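Side-chain contact in mosquitocidal toxin (PDB 2CB4), which probably kills mosquito larvae by ADP-ribosylating target proteins through the catalytic domain that this chain comprises: residues Thr195-Tyr198 with Ile203-Ile206. The protein carries 1 engineered substitution. Numbering follows the deposited sequence.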
loop_
_atom_site.group_PDB
_atom_site.type_symbol
_atom_site.label_atom_id
_atom_site.label_comp_id
_atom_site.label_asym_id
_atom_site.label_seq_id
_atom_site.Cartn_x
_atom_site.Cartn_y
_atom_site.Cartn_z
ATOM N N THR A 195 -24.998 -34.659 -0.143
ATOM C CA THR A 195 -24.925 -34.124 1.207
ATOM C C THR A 195 -26.323 -33.980 1.784
ATOM O O THR A 195 -27.289 -33.767 1.056
ATOM C CB THR A 195 -24.111 -32.787 1.323
ATOM O OG1 THR A 195 -23.815 -32.543 2.707
ATOM C CG2 THR A 195 -24.892 -31.593 0.765
ATOM N N TYR A 196 -26.426 -34.123 3.094
ATOM C CA TYR A 196 -27.678 -33.913 3.795
ATOM C C TYR A 196 -27.551 -32.521 4.394
ATOM O O TYR A 196 -26.549 -32.218 5.043
ATOM C CB TYR A 196 -27.801 -34.826 5.008
ATOM C CG TYR A 196 -28.134 -36.237 4.695
ATOM C CD1 TYR A 196 -28.646 -36.594 3.460
ATOM C CD2 TYR A 196 -27.937 -37.225 5.637
ATOM C CE1 TYR A 196 -28.943 -37.915 3.161
ATOM C CE2 TYR A 196 -28.258 -38.540 5.367
ATOM C CZ TYR A 196 -28.758 -38.882 4.126
ATOM O OH TYR A 196 -29.047 -40.197 3.865
ATOM N N GLU A 197 -28.583 -31.704 4.231
ATOM C CA GLU A 197 -28.609 -30.388 4.851
ATOM C C GLU A 197 -29.504 -30.511 6.089
ATOM O O GLU A 197 -30.693 -30.801 5.982
ATOM C CB GLU A 197 -29.198 -29.350 3.902
ATOM C CG GLU A 197 -29.359 -27.997 4.532
ATOM C CD GLU A 197 -29.742 -26.928 3.532
ATOM O OE1 GLU A 197 -29.719 -27.185 2.310
ATOM O OE2 GLU A 197 -30.071 -25.821 3.976
ATOM N N TYR A 198 -28.929 -30.287 7.270
ATOM C CA TYR A 198 -29.699 -30.355 8.535
ATOM C C TYR A 198 -29.907 -28.958 9.081
ATOM O O TYR A 198 -28.983 -28.140 9.048
ATOM C CB TYR A 198 -28.894 -31.087 9.621
ATOM C CG TYR A 198 -28.688 -32.567 9.398
ATOM C CD1 TYR A 198 -29.619 -33.486 9.858
ATOM C CD2 TYR A 198 -27.529 -33.057 8.778
ATOM C CE1 TYR A 198 -29.439 -34.869 9.671
ATOM C CE2 TYR A 198 -27.328 -34.445 8.610
ATOM C CZ TYR A 198 -28.284 -35.340 9.069
ATOM O OH TYR A 198 -28.117 -36.713 8.918
ATOM N N ILE A 203 -33.192 -33.186 8.953
ATOM C CA ILE A 203 -32.905 -33.138 7.517
ATOM C C ILE A 203 -33.986 -32.331 6.813
ATOM O O ILE A 203 -35.178 -32.602 6.977
ATOM C CB ILE A 203 -32.822 -34.549 6.871
ATOM C CG1 ILE A 203 -31.802 -35.403 7.615
ATOM C CG2 ILE A 203 -32.270 -34.464 5.438
ATOM C CD1 ILE A 203 -31.824 -36.903 7.157
ATOM N N VAL A 204 -33.566 -31.332 6.038
ATOM C CA VAL A 204 -34.517 -30.488 5.327
ATOM C C VAL A 204 -34.296 -30.611 3.816
ATOM O O VAL A 204 -35.162 -30.258 3.026
ATOM C CB VAL A 204 -34.451 -28.995 5.807
ATOM C CG1 VAL A 204 -34.742 -28.891 7.310
ATOM C CG2 VAL A 204 -33.115 -28.387 5.474
ATOM N N ARG A 205 -33.156 -31.179 3.419
ATOM C CA ARG A 205 -32.873 -31.339 2.010
ATOM C C ARG A 205 -31.734 -32.292 1.759
ATOM O O ARG A 205 -30.793 -32.369 2.549
ATOM C CB ARG A 205 -32.519 -29.981 1.419
ATOM C CG ARG A 205 -32.191 -29.986 -0.044
ATOM C CD ARG A 205 -32.378 -28.581 -0.576
ATOM N NE ARG A 205 -33.781 -28.293 -0.851
ATOM C CZ ARG A 205 -34.376 -27.118 -0.630
ATOM N NH1 ARG A 205 -33.692 -26.109 -0.108
ATOM N NH2 ARG A 205 -35.665 -26.962 -0.912
ATOM N N ILE A 206 -31.817 -32.985 0.624
ATOM C CA ILE A 206 -30.781 -33.908 0.178
ATOM C C ILE A 206 -30.280 -33.357 -1.148
ATOM O O ILE A 206 -31.065 -33.131 -2.058
ATOM C CB ILE A 206 -31.318 -35.346 -0.031
ATOM C CG1 ILE A 206 -31.825 -35.899 1.306
ATOM C CG2 ILE A 206 -30.200 -36.264 -0.603
ATOM C CD1 ILE A 206 -32.733 -37.099 1.169
HETATM O O HOH W 1 -31.496 -25.557 0.969
#
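With CG anti to the backbone N in both (chi1 175° and 180°), Glu197 and Arg205, which face each other across an antiparallel beta hairpin, extend their side chains alongside one another, pointing the same way. The hairpin, strands 192-199 and 202-208, belongs to the mixed sheet of the ADP-ribosyltransferase catalytic domain and illustrates how a classic beta bulge shifts the register of a strand pair: Val204 and Arg205 together face the single residue Glu197. Its backbone is gripped from both ends of the bulge, Glu197 N donating to Arg205 O at 2.9 Å and Val204 N to Glu197 O at 2.9 Å, both nearly straight. Val204 also lays a methyl against the glutamate chain, CG2 lying 3.9 Å from Glu197 CG.

On the other face, Ile203, Ile206, Tyr196 and Tyr198 form an apolar layer. Ile206 lies alongside Tyr196 and points the same way, its CG1 3.9 Å from Tyr196 CD1, whereas the CD1 methyl of Ile203 sits over one face of the Tyr196 ring, offset toward the rim and 4.2 Å from CD2. Tyr198 runs beside Ile203 in the same direction, so the isoleucine meets both tyrosines. The phenol of Tyr196 reaches past this layer to hydrogen-bond with Ser222 O.

Back on the glutamate face, the carboxylate of Glu197 is fixed by several donors: Trp207 NE1 at OE1, and His199 NE2 and Asn241 ND2 at OE2. Arg205, bent at chi3 and hydrogen-bonded through NE to Ser228 OG, makes no direct ion pair with it, as NH1 stays 4.8 Å from Glu197 OE1. A water bridges them instead, donating to Glu197 OE1 at 2.8 Å and accepting from Arg205 NH1 in the guanidinium plane.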